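Local coordinates for protein GphF (Cystobacter violaceus, PDB 6MFC) that acts as a GNAT-like decarboxylase in the initiation of polyketide biosynthesis, probably removing carbon dioxide from an acyl starter, at residues A[35-43]-A[55-63]; A[107-115]-A[140-151]. One frame throughout, in Å; residues are numbered along the deposited sequence.

After strand 27-30 the chain forms helix 36-46, and interaction 1 closes a short connection, 11 residues between segments 35-43 and 55-63, as helix 55-64 packs against helix 36-46. The chain then runs through strands 70-74 and 77-87 before interaction 2 begins. There, strand 111-119 pairs with strand 148-153; the 24 residues between segments 107-115 and 140-151 hold most of helix 128-140. The two contacts follow one another in series, neither nesting nor crossing, and their centres lie about 22 Å apart. Leu115 joins them: its CD1 packs 3.7 Å from Arg60 NH2 and 3.9 Å from Arg61 CG, tying the helix pair to the sheet.

Interaction 1. Residues A[35-43]-A[55-63]; sequences DLDALCALE and RAELLRRVT
Leu58 is a single knob set in a hole of helix 36-46, where helix 55-64 packs against it in the helix pair that follows the first strand of the GNAT fold. It fits among Leu36, Leu39, Cys40 and Glu43. With CG anti to the carbonyl carbon (chi1 -73°), its branch carries CD1 over the backbone of the first helix, 3.5 Å from Leu39 O, while Leu36 CD1 reaches Leu58 CB at 4.0 Å. Farther along, Leu39 CD1 touches Val62 CG2 at 4.0 Å. The short helix axes come within 9.9 Å, and the 121° between their directions is consistent with contact centred on Leu58 and Leu36.

On the exposed side Arg55 lies across Leu36, the two side chains at about a right angle. Its chain stays extended from CG to NE; Arg55 CG lies 3.7 Å from Cys40 SG, and the guanidinium draws near Asp37. That ion pair is long, Asp37 OD2 to Arg55 NH1 being 3.7 Å; the planes stand 77° apart and no N-H points at the oxygen, so it rests on charge alone.

The opposite border is polar. Water 1 donates to Glu43 OE1 (3.0 Å) and accepts from Arg61 NH1 (2.9 Å) at the edge of the guanidinium, while Glu43 OE2 accepts from Ala53 N. Beneath the pair, Leu39 and Leu58 rest on Tyr83 of strand 77-87. Two helices between the first and second strands, packed on the sheet, are the topology of the GNAT fold.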
ATOM      1  N   ASP A  35      17.511  -9.281  -2.913  1.00 89.59           N
ATOM      2  CA  ASP A  35      16.565  -8.842  -3.931  1.00 86.26           C
ATOM      3  C   ASP A  35      16.495  -7.329  -4.062  1.00 85.72           C
ATOM      4  O   ASP A  35      15.640  -6.827  -4.801  1.00 89.27           O
ATOM      5  CB  ASP A  35      15.173  -9.389  -3.619  1.00 83.08           C
ATOM      6  CG  ASP A  35      15.190 -10.867  -3.307  1.00 97.64           C
ATOM      7  OD1 ASP A  35      16.284 -11.467  -3.328  1.00111.79           O
ATOM      8  OD2 ASP A  35      14.108 -11.430  -3.038  1.00 99.75           O
ATOM      9  N   LEU A  36      17.377  -6.599  -3.376  1.00 81.58           N
ATOM     10  CA  LEU A  36      17.255  -5.147  -3.307  1.00 74.75           C
ATOM     11  C   LEU A  36      17.368  -4.505  -4.684  1.00 74.10           C
ATOM     12  O   LEU A  36      16.635  -3.559  -4.996  1.00 70.08           O
ATOM     13  CB  LEU A  36      18.313  -4.586  -2.358  1.00 74.18           C
ATOM     14  CG  LEU A  36      18.304  -3.080  -2.108  1.00 74.84           C
ATOM     15  CD1 LEU A  36      16.955  -2.631  -1.573  1.00 55.45           C
ATOM     16  CD2 LEU A  36      19.417  -2.713  -1.142  1.00 82.92           C
ATOM     17  N   ASP A  37      18.275  -5.007  -5.527  1.00 76.76           N
ATOM     18  CA  ASP A  37      18.423  -4.438  -6.864  1.00 78.89           C
ATOM     19  C   ASP A  37      17.178  -4.667  -7.709  1.00 81.35           C
ATOM     20  O   ASP A  37      16.820  -3.816  -8.531  1.00 82.95           O
ATOM     21  CB  ASP A  37      19.651  -5.029  -7.553  1.00 82.70           C
ATOM     22  CG  ASP A  37      20.913  -4.856  -6.739  1.00 98.16           C
ATOM     23  OD1 ASP A  37      20.998  -5.453  -5.645  1.00103.01           O
ATOM     24  OD2 ASP A  37      21.822  -4.128  -7.192  1.00106.41           O
ATOM     25  N   ALA A  38      16.508  -5.804  -7.522  1.00 71.91           N
ATOM     26  CA  ALA A  38      15.261  -6.056  -8.232  1.00 74.88           C
ATOM     27  C   ALA A  38      14.115  -5.247  -7.640  1.00 77.18           C
ATOM     28  O   ALA A  38      13.254  -4.754  -8.377  1.00 93.86           O
ATOM     29  CB  ALA A  38      14.932  -7.549  -8.205  1.00 66.26           C
ATOM     30  N   LEU A  39      14.089  -5.098  -6.312  1.00 82.52           N
ATOM     31  CA  LEU A  39      13.040  -4.308  -5.677  1.00 71.39           C
ATOM     32  C   LEU A  39      13.123  -2.842  -6.082  1.00 70.31           C
ATOM     33  O   LEU A  39      12.093  -2.175  -6.219  1.00 78.96           O
ATOM     34  CB  LEU A  39      13.122  -4.451  -4.157  1.00 61.44           C
ATOM     35  CG  LEU A  39      12.875  -5.857  -3.605  1.00 59.78           C
ATOM     36  CD1 LEU A  39      12.969  -5.874  -2.085  1.00 60.28           C
ATOM     37  CD2 LEU A  39      11.530  -6.392  -4.072  1.00 59.65           C
ATOM     38  N   CYS A  40      14.338  -2.327  -6.284  1.00 65.41           N
ATOM     39  CA  CYS A  40      14.483  -0.970  -6.799  1.00 67.56           C
ATOM     40  C   CYS A  40      14.061  -0.890  -8.259  1.00 76.45           C
ATOM     41  O   CYS A  40      13.438   0.093  -8.679  1.00 72.93           O
ATOM     42  CB  CYS A  40      15.925  -0.493  -6.630  1.00 68.75           C
ATOM     43  SG  CYS A  40      16.447  -0.267  -4.915  1.00 80.13           S
ATOM     44  N   ALA A  41      14.397  -1.915  -9.049  1.00 78.46           N
ATOM     45  CA  ALA A  41      13.992  -1.937 -10.451  1.00 75.34           C
ATOM     46  C   ALA A  41      12.477  -2.010 -10.584  1.00 74.29           C
ATOM     47  O   ALA A  41      11.885  -1.309 -11.412  1.00 76.40           O
ATOM     48  CB  ALA A  41      14.654  -3.113 -11.168  1.00 83.08           C
ATOM     49  N   LEU A  42      11.835  -2.861  -9.780  1.00 68.53           N
ATOM     50  CA  LEU A  42      10.377  -2.913  -9.776  1.00 72.33           C
ATOM     51  C   LEU A  42       9.786  -1.586  -9.321  1.00 81.30           C
ATOM     52  O   LEU A  42       8.750  -1.147  -9.835  1.00 81.51           O
ATOM     53  CB  LEU A  42       9.897  -4.051  -8.876  1.00 64.15           C
ATOM     54  CG  LEU A  42       8.383  -4.172  -8.708  1.00 64.16           C
ATOM     55  CD1 LEU A  42       7.724  -4.528 -10.033  1.00 61.14           C
ATOM     56  CD2 LEU A  42       8.038  -5.191  -7.636  1.00 62.47           C
ATOM     57  N   GLU A  43      10.440  -0.927  -8.362  1.00 86.55           N
ATOM     58  CA  GLU A  43       9.955   0.360  -7.875  1.00 84.31           C
ATOM     59  C   GLU A  43      10.009   1.420  -8.968  1.00 78.00           C
ATOM     60  O   GLU A  43       9.137   2.294  -9.036  1.00 78.14           O
ATOM     61  CB  GLU A  43      10.772   0.797  -6.657  1.00 86.20           C
ATOM     62  CG  GLU A  43      10.262   2.048  -5.960  1.00 84.61           C
ATOM     63  CD  GLU A  43       9.109   1.766  -5.015  1.00 82.39           C
ATOM     64  OE1 GLU A  43       8.575   0.636  -5.035  1.00 77.55           O
ATOM     65  OE2 GLU A  43       8.743   2.677  -4.246  1.00 81.77           O
ATOM     66  N   ARG A  55      16.555   3.391  -2.334  1.00 66.32           N
ATOM     67  CA  ARG A  55      17.160   2.105  -2.011  1.00 69.04           C
ATOM     68  C   ARG A  55      17.295   1.925  -0.505  1.00 74.24           C
ATOM     69  O   ARG A  55      17.166   0.805   0.002  1.00 77.83           O
ATOM     70  CB  ARG A  55      18.526   1.978  -2.688  1.00 69.73           C
ATOM     71  CG  ARG A  55      19.147   0.595  -2.583  1.00 75.78           C
ATOM     72  CD  ARG A  55      20.576   0.587  -3.107  1.00 85.90           C
ATOM     73  NE  ARG A  55      21.050  -0.766  -3.391  1.00 97.82           N
ATOM     74  CZ  ARG A  55      22.260  -1.050  -3.864  1.00118.84           C
ATOM     75  NH1 ARG A  55      22.604  -2.309  -4.096  1.00130.55           N
ATOM     76  NH2 ARG A  55      23.125  -0.075  -4.106  1.00123.27           N
ATOM     77  N   ALA A  56      17.541   3.019   0.222  1.00 69.88           N
ATOM     78  CA  ALA A  56      17.656   2.935   1.674  1.00 61.43           C
ATOM     79  C   ALA A  56      16.321   2.577   2.317  1.00 63.04           C
ATOM     80  O   ALA A  56      16.273   1.752   3.237  1.00 68.09           O
ATOM     81  CB  ALA A  56      18.188   4.253   2.233  1.00 62.03           C
ATOM     82  N   GLU A  57      15.228   3.184   1.846  1.00 55.55           N
ATOM     83  CA  GLU A  57      13.919   2.886   2.422  1.00 58.76           C
ATOM     84  C   GLU A  57      13.483   1.463   2.100  1.00 61.91           C
ATOM     85  O   GLU A  57      12.938   0.766   2.964  1.00 58.17           O
ATOM     86  CB  GLU A  57      12.876   3.887   1.924  1.00 54.74           C
ATOM     87  CG  GLU A  57      11.449   3.541   2.339  1.00 64.72           C
ATOM     88  CD  GLU A  57      11.263   3.515   3.850  1.00 83.44           C
ATOM     89  OE1 GLU A  57      11.973   4.263   4.555  1.00 91.26           O
ATOM     90  OE2 GLU A  57      10.406   2.745   4.335  1.00 78.21           O
ATOM     91  N   LEU A  58      13.709   1.015   0.862  1.00 62.13           N
ATOM     92  CA  LEU A  58      13.360  -0.355   0.503  1.00 65.41           C
ATOM     93  C   LEU A  58      14.142  -1.356   1.340  1.00 67.91           C
ATOM     94  O   LEU A  58      13.606  -2.397   1.738  1.00 64.95           O
ATOM     95  CB  LEU A  58      13.601  -0.589  -0.988  1.00 70.98           C
ATOM     96  CG  LEU A  58      12.594   0.085  -1.922  1.00 67.04           C
ATOM     97  CD1 LEU A  58      12.810  -0.356  -3.363  1.00 57.29           C
ATOM     98  CD2 LEU A  58      11.170  -0.211  -1.470  1.00 60.70           C
ATOM     99  N   LEU A  59      15.411  -1.057   1.626  1.00 64.43           N
ATOM    100  CA  LEU A  59      16.177  -1.914   2.524  1.00 67.44           C
ATOM    101  C   LEU A  59      15.666  -1.804   3.954  1.00 71.77           C
ATOM    102  O   LEU A  59      15.639  -2.799   4.687  1.00 70.66           O
ATOM    103  CB  LEU A  59      17.659  -1.559   2.457  1.00 66.66           C
ATOM    104  CG  LEU A  59      18.591  -2.399   3.331  1.00 61.78           C
ATOM    105  CD1 LEU A  59      18.688  -3.821   2.799  1.00 57.70           C
ATOM    106  CD2 LEU A  59      19.962  -1.759   3.426  1.00 59.28           C
ATOM    107  N   ARG A  60      15.251  -0.601   4.364  1.00 71.71           N
ATOM    108  CA  ARG A  60      14.744  -0.403   5.718  1.00 65.92           C
ATOM    109  C   ARG A  60      13.522  -1.273   5.984  1.00 67.88           C
ATOM    110  O   ARG A  60      13.358  -1.802   7.088  1.00 70.36           O
ATOM    111  CB  ARG A  60      14.403   1.070   5.938  1.00 74.43           C
ATOM    112  CG  ARG A  60      14.129   1.425   7.389  1.00 55.83           C
ATOM    113  CD  ARG A  60      13.011   2.449   7.524  1.00 57.06           C
ATOM    114  NE  ARG A  60      11.704   1.892   7.182  1.00 54.30           N
ATOM    115  CZ  ARG A  60      10.993   1.107   7.988  1.00 70.79           C
ATOM    116  NH1 ARG A  60      11.466   0.777   9.183  1.00 80.07           N
ATOM    117  NH2 ARG A  60       9.812   0.645   7.600  1.00 55.34           N
ATOM    118  N   ARG A  61      12.652  -1.432   4.984  1.00 59.11           N
ATOM    119  CA  ARG A  61      11.440  -2.227   5.171  1.00 66.13           C
ATOM    120  C   ARG A  61      11.764  -3.710   5.303  1.00 63.47           C
ATOM    121  O   ARG A  61      11.278  -4.385   6.220  1.00 60.17           O
ATOM    122  CB  ARG A  61      10.479  -1.999   4.006  1.00 68.67           C
ATOM    123  CG  ARG A  61      10.073  -0.553   3.799  1.00 68.76           C
ATOM    124  CD  ARG A  61       9.244  -0.404   2.538  1.00 72.68           C
ATOM    125  NE  ARG A  61       8.960   0.994   2.238  1.00 76.92           N
ATOM    126  CZ  ARG A  61       8.282   1.403   1.171  1.00 79.11           C
ATOM    127  NH1 ARG A  61       7.819   0.518   0.299  1.00 87.55           N
ATOM    128  NH2 ARG A  61       8.068   2.697   0.973  1.00 68.97           N
ATOM    129  N   VAL A  62      12.580  -4.237   4.388  1.00 54.36           N
ATOM    130  CA  VAL A  62      12.848  -5.672   4.367  1.00 63.67           C
ATOM    131  C   VAL A  62      13.598  -6.102   5.620  1.00 73.84           C
ATOM    132  O   VAL A  62      13.351  -7.187   6.161  1.00 79.27           O
ATOM    133  CB  VAL A  62      13.613  -6.049   3.085  1.00 68.12           C
ATOM    134  CG1 VAL A  62      13.979  -7.523   3.092  1.00 71.39           C
ATOM    135  CG2 VAL A  62      12.779  -5.709   1.859  1.00 66.93           C
ATOM    136  N   THR A  63      14.510  -5.264   6.112  1.00 73.61           N
ATOM    137  CA  THR A  63      15.301  -5.630   7.280  1.00 72.46           C
ATOM    138  C   THR A  63      14.588  -5.353   8.598  1.00 76.04           C
ATOM    139  O   THR A  63      14.932  -5.971   9.611  1.00 83.25           O
ATOM    140  CB  THR A  63      16.639  -4.893   7.253  1.00 81.44           C
ATOM    141  OG1 THR A  63      16.411  -3.479   7.304  1.00 93.36           O
ATOM    142  CG2 THR A  63      17.400  -5.234   5.978  1.00 82.56           C
TER
HETATM  143  O   HOH W   1       6.916   0.631  -2.495  1.00 73.28           O

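Interaction 2. Residues A[107-115]-A[140-151]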
ATOM      1  N   PRO A 107       6.202  -4.196  17.339  1.00 99.22           N
ATOM      2  CA  PRO A 107       6.148  -5.658  17.160  1.00 97.38           C
ATOM      3  C   PRO A 107       5.043  -6.332  17.953  1.00104.21           C
ATOM      4  O   PRO A 107       4.603  -7.423  17.569  1.00103.83           O
ATOM      5  CB  PRO A 107       7.534  -6.120  17.631  1.00 92.59           C
ATOM      6  CG  PRO A 107       8.408  -4.913  17.480  1.00 89.35           C
ATOM      7  CD  PRO A 107       7.527  -3.741  17.792  1.00 93.26           C
ATOM      8  N   SER A 108       4.581  -5.726  19.044  1.00112.52           N
ATOM      9  CA  SER A 108       3.491  -6.273  19.840  1.00120.08           C
ATOM     10  C   SER A 108       2.134  -5.706  19.445  1.00118.36           C
ATOM     11  O   SER A 108       1.145  -5.960  20.139  1.00129.66           O
ATOM     12  CB  SER A 108       3.747  -6.018  21.328  1.00126.50           C
ATOM     13  OG  SER A 108       3.786  -4.630  21.611  1.00128.31           O
ATOM     14  N   GLY A 109       2.066  -4.949  18.354  1.00110.42           N
ATOM     15  CA  GLY A 109       0.821  -4.335  17.947  1.00107.49           C
ATOM     16  C   GLY A 109      -0.180  -5.337  17.406  1.00106.14           C
ATOM     17  O   GLY A 109       0.133  -6.486  17.093  1.00106.50           O
ATOM     18  N   ALA A 110      -1.426  -4.873  17.294  1.00106.12           N
ATOM     19  CA  ALA A 110      -2.541  -5.694  16.841  1.00101.35           C
ATOM     20  C   ALA A 110      -3.046  -5.262  15.467  1.00 98.60           C
ATOM     21  O   ALA A 110      -4.240  -5.366  15.175  1.00102.43           O
ATOM     22  CB  ALA A 110      -3.678  -5.664  17.860  1.00 98.14           C
ATOM     23  N   ALA A 111      -2.147  -4.776  14.615  1.00 88.24           N
ATOM     24  CA  ALA A 111      -2.517  -4.368  13.268  1.00 85.39           C
ATOM     25  C   ALA A 111      -1.268  -4.324  12.401  1.00 87.08           C
ATOM     26  O   ALA A 111      -0.205  -3.896  12.858  1.00 93.43           O
ATOM     27  CB  ALA A 111      -3.219  -3.005  13.270  1.00 74.93           C
ATOM     28  N   LEU A 112      -1.405  -4.765  11.154  1.00 83.38           N
ATOM     29  CA  LEU A 112      -0.303  -4.814  10.199  1.00 78.23           C
ATOM     30  C   LEU A 112      -0.523  -3.748   9.132  1.00 73.97           C
ATOM     31  O   LEU A 112      -1.562  -3.740   8.462  1.00 73.57           O
ATOM     32  CB  LEU A 112      -0.195  -6.202   9.567  1.00 81.65           C
ATOM     33  CG  LEU A 112       0.960  -6.449   8.595  1.00 76.66           C
ATOM     34  CD1 LEU A 112       2.296  -6.354   9.309  1.00 77.75           C
ATOM     35  CD2 LEU A 112       0.806  -7.802   7.914  1.00 67.31           C
ATOM     36  N   GLN A 113       0.450  -2.855   8.978  1.00 64.31           N
ATOM     37  CA  GLN A 113       0.334  -1.719   8.073  1.00 71.38           C
ATOM     38  C   GLN A 113       0.974  -2.043   6.730  1.00 77.50           C
ATOM     39  O   GLN A 113       2.128  -2.477   6.676  1.00 81.19           O
ATOM     40  CB  GLN A 113       0.995  -0.476   8.670  1.00 73.56           C
ATOM     41  CG  GLN A 113       1.010   0.712   7.728  1.00 73.25           C
ATOM     42  CD  GLN A 113       1.982   1.785   8.164  1.00 72.61           C
ATOM     43  OE1 GLN A 113       2.754   1.594   9.103  1.00 76.56           O
ATOM     44  NE2 GLN A 113       1.954   2.923   7.481  1.00 68.37           N
ATOM     45  N   LEU A 114       0.229  -1.819   5.651  1.00 86.00           N
ATOM     46  CA  LEU A 114       0.762  -1.985   4.305  1.00 83.15           C
ATOM     47  C   LEU A 114       1.561  -0.744   3.927  1.00 81.10           C
ATOM     48  O   LEU A 114       1.002   0.352   3.826  1.00 95.94           O
ATOM     49  CB  LEU A 114      -0.366  -2.222   3.301  1.00 83.76           C
ATOM     50  CG  LEU A 114      -1.083  -3.572   3.334  1.00 83.03           C
ATOM     51  CD1 LEU A 114      -2.236  -3.596   2.340  1.00 94.17           C
ATOM     52  CD2 LEU A 114      -0.104  -4.695   3.048  1.00 77.59           C
ATOM     53  N   LEU A 115       2.866  -0.914   3.727  1.00 74.68           N
ATOM     54  CA  LEU A 115       3.701   0.188   3.269  1.00 72.59           C
ATOM     55  C   LEU A 115       3.731   0.299   1.753  1.00 73.84           C
ATOM     56  O   LEU A 115       3.989   1.386   1.222  1.00 82.57           O
ATOM     57  CB  LEU A 115       5.125   0.030   3.807  1.00 73.79           C
ATOM     58  CG  LEU A 115       5.261   0.048   5.330  1.00 79.97           C
ATOM     59  CD1 LEU A 115       6.708  -0.144   5.738  1.00 90.27           C
ATOM     60  CD2 LEU A 115       4.713   1.345   5.899  1.00 86.58           C
ATOM     61  N   ALA A 140      -1.917 -12.646   7.260  1.00 91.54           N
ATOM     62  CA  ALA A 140      -2.100 -11.881   8.487  1.00 89.53           C
ATOM     63  C   ALA A 140      -3.096 -12.550   9.425  1.00100.18           C
ATOM     64  O   ALA A 140      -2.963 -12.435  10.649  1.00113.14           O
ATOM     65  CB  ALA A 140      -2.554 -10.461   8.158  1.00 79.76           C
ATOM     66  N   ARG A 141      -4.093 -13.246   8.878  1.00 96.69           N
ATOM     67  CA  ARG A 141      -5.055 -13.955   9.710  1.00 98.17           C
ATOM     68  C   ARG A 141      -4.464 -15.200  10.355  1.00 97.45           C
ATOM     69  O   ARG A 141      -5.092 -15.768  11.255  1.00104.45           O
ATOM     70  CB  ARG A 141      -6.288 -14.326   8.882  1.00107.51           C
ATOM     71  CG  ARG A 141      -7.043 -13.125   8.335  1.00115.05           C
ATOM     72  CD  ARG A 141      -8.024 -13.514   7.237  1.00118.72           C
ATOM     73  NE  ARG A 141      -9.232 -14.142   7.764  1.00128.18           N
ATOM     74  CZ  ARG A 141      -9.426 -15.455   7.834  1.00133.39           C
ATOM     75  NH1 ARG A 141      -8.486 -16.291   7.411  1.00133.05           N
ATOM     76  NH2 ARG A 141     -10.560 -15.933   8.327  1.00130.44           N
ATOM     77  N   LEU A 142      -3.283 -15.635   9.921  1.00 92.27           N
ATOM     78  CA  LEU A 142      -2.593 -16.768  10.518  1.00 99.89           C
ATOM     79  C   LEU A 142      -1.491 -16.349  11.480  1.00108.34           C
ATOM     80  O   LEU A 142      -0.822 -17.218  12.050  1.00116.82           O
ATOM     81  CB  LEU A 142      -2.007 -17.668   9.424  1.00 94.08           C
ATOM     82  CG  LEU A 142      -3.004 -18.559   8.680  1.00 94.80           C
ATOM     83  CD1 LEU A 142      -2.338 -19.246   7.498  1.00 96.79           C
ATOM     84  CD2 LEU A 142      -3.606 -19.587   9.624  1.00 96.00           C
ATOM     85  N   ARG A 143      -1.278 -15.042  11.672  1.00115.90           N
ATOM     86  CA  ARG A 143      -0.309 -14.575  12.653  1.00112.84           C
ATOM     87  C   ARG A 143      -1.033 -14.158  13.921  1.00112.77           C
ATOM     88  O   ARG A 143      -1.991 -13.374  13.848  1.00112.37           O
ATOM     89  CB  ARG A 143       0.497 -13.400  12.102  1.00110.39           C
ATOM     90  CG  ARG A 143       1.781 -13.112  12.870  1.00119.28           C
ATOM     91  CD  ARG A 143       2.602 -12.020  12.198  1.00125.67           C
ATOM     92  NE  ARG A 143       2.877 -12.322  10.796  1.00136.50           N
ATOM     93  CZ  ARG A 143       3.935 -13.003  10.369  1.00149.73           C
ATOM     94  NH1 ARG A 143       4.828 -13.458  11.237  1.00159.24           N
ATOM     95  NH2 ARG A 143       4.102 -13.230   9.072  1.00147.27           N
ATOM     96  N   PRO A 144      -0.626 -14.653  15.090  1.00114.75           N
ATOM     97  CA  PRO A 144      -1.380 -14.358  16.317  1.00113.24           C
ATOM     98  C   PRO A 144      -1.226 -12.901  16.729  1.00104.45           C
ATOM     99  O   PRO A 144      -0.116 -12.366  16.776  1.00 92.45           O
ATOM    100  CB  PRO A 144      -0.759 -15.305  17.350  1.00115.92           C
ATOM    101  CG  PRO A 144       0.629 -15.531  16.852  1.00117.34           C
ATOM    102  CD  PRO A 144       0.536 -15.521  15.349  1.00115.64           C
ATOM    103  N   GLY A 145      -2.358 -12.262  17.030  1.00102.08           N
ATOM    104  CA  GLY A 145      -2.402 -10.894  17.487  1.00 95.79           C
ATOM    105  C   GLY A 145      -2.844  -9.895  16.434  1.00 97.85           C
ATOM    106  O   GLY A 145      -3.414  -8.856  16.783  1.00 98.05           O
ATOM    107  N   ILE A 146      -2.596 -10.186  15.158  1.00 97.54           N
ATOM    108  CA  ILE A 146      -2.961  -9.266  14.086  1.00100.63           C
ATOM    109  C   ILE A 146      -4.477  -9.242  13.947  1.00104.54           C
ATOM    110  O   ILE A 146      -5.108 -10.273  13.683  1.00107.05           O
ATOM    111  CB  ILE A 146      -2.288  -9.666  12.768  1.00105.17           C
ATOM    112  CG1 ILE A 146      -0.774  -9.461  12.858  1.00103.83           C
ATOM    113  CG2 ILE A 146      -2.860  -8.857  11.615  1.00107.53           C
ATOM    114  CD1 ILE A 146      -0.365  -8.010  12.956  1.00109.37           C
ATOM    115  N   GLU A 147      -5.071  -8.059  14.121  1.00106.14           N
ATOM    116  CA  GLU A 147      -6.512  -7.891  14.008  1.00105.68           C
ATOM    117  C   GLU A 147      -6.950  -7.161  12.749  1.00102.67           C
ATOM    118  O   GLU A 147      -8.080  -7.370  12.298  1.00104.24           O
ATOM    119  CB  GLU A 147      -7.060  -7.141  15.231  1.00108.43           C
ATOM    120  CG  GLU A 147      -7.110  -7.977  16.499  1.00125.48           C
ATOM    121  CD  GLU A 147      -7.534  -7.173  17.713  1.00146.30           C
ATOM    122  OE1 GLU A 147      -7.112  -6.004  17.830  1.00151.56           O
ATOM    123  OE2 GLU A 147      -8.296  -7.708  18.547  1.00156.06           O
ATOM    124  N   ASN A 148      -6.098  -6.316  12.172  1.00100.86           N
ATOM    125  CA  ASN A 148      -6.465  -5.569  10.980  1.00 93.21           C
ATOM    126  C   ASN A 148      -5.248  -5.400  10.085  1.00 89.55           C
ATOM    127  O   ASN A 148      -4.111  -5.326  10.559  1.00 92.31           O
ATOM    128  CB  ASN A 148      -7.041  -4.190  11.324  1.00 95.46           C
ATOM    129  CG  ASN A 148      -8.342  -4.276  12.090  1.00 99.13           C
ATOM    130  OD1 ASN A 148      -9.419  -4.326  11.499  1.00103.42           O
ATOM    131  ND2 ASN A 148      -8.249  -4.289  13.415  1.00104.80           N
ATOM    132  N   VAL A 149      -5.504  -5.345   8.783  1.00 77.55           N
ATOM    133  CA  VAL A 149      -4.514  -4.960   7.787  1.00 78.29           C
ATOM    134  C   VAL A 149      -4.932  -3.594   7.268  1.00 80.13           C
ATOM    135  O   VAL A 149      -5.966  -3.464   6.601  1.00 86.32           O
ATOM    136  CB  VAL A 149      -4.410  -5.982   6.647  1.00 74.74           C
ATOM    137  CG1 VAL A 149      -3.368  -5.539   5.629  1.00 63.10           C
ATOM    138  CG2 VAL A 149      -4.077  -7.356   7.198  1.00 76.03           C
ATOM    139  N   VAL A 150      -4.151  -2.566   7.585  1.00 77.72           N
ATOM    140  CA  VAL A 150      -4.492  -1.200   7.226  1.00 82.56           C
ATOM    141  C   VAL A 150      -3.391  -0.631   6.338  1.00 80.62           C
ATOM    142  O   VAL A 150      -2.324  -1.221   6.170  1.00 80.89           O
ATOM    143  CB  VAL A 150      -4.716  -0.309   8.461  1.00 88.39           C
ATOM    144  CG1 VAL A 150      -5.672  -0.983   9.437  1.00 92.95           C
ATOM    145  CG2 VAL A 150      -3.394  -0.001   9.124  1.00 85.55           C
ATOM    146  N   GLY A 151      -3.672   0.536   5.770  1.00 78.76           N
ATOM    147  CA  GLY A 151      -2.719   1.212   4.910  1.00 76.92           C
ATOM    148  C   GLY A 151      -3.266   2.558   4.492  1.00 79.04           C
ATOM    149  O   GLY A 151      -4.452   2.853   4.660  1.00 87.81           O
TER
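Leu112 and Leu114 of strand 111-119 bond to strand 148-153 in parallel register. Leu112 is held through both its backbone groups: its N donates to Asn148 O at 2.8 Å, nearly in line with the carbonyl (C=O...N 167°), and its O accepts from Val150 N at 3.0 Å. Leu114 N continues the ladder to Val150 O at 2.7 Å.

Buried Leu112, Ile146, Val149 and Ala140 pack tightly on one face. Ile146, with CG1 anti to the carbonyl carbon (chi1 -68°), brings CD1 to 3.8 Å from Leu112 CB, and Leu112 CD2 extends to Ala140 CB at the end of helix 128-140. Partly exposed Leu114 meets Val149 CG1 with its CG at 3.8 Å. Across the sheet, Gln113 sits beside Val150, its OE1 bonded to Gln85.

Toward the solvent-exposed turn the pairing loosens. Glu147 N still bonds to Ala110 O at 3.0 Å, but it stands above the carbonyl plane, 64° out of it, instead of on a lone pair. Beyond it Gly145 O makes a CA-H...O contact with Ala110 CA, 3.3 Å, and Glu147 OE1 reaches Ala110 CB. Arg86 adds polar support here, bonding Gly109 O and Pro144 O.

The well-aligned amide bonds thus satisfy the buried backbone N and O of Leu112 and Val150, whereas the off-plane Glu147 bond is probably weaker.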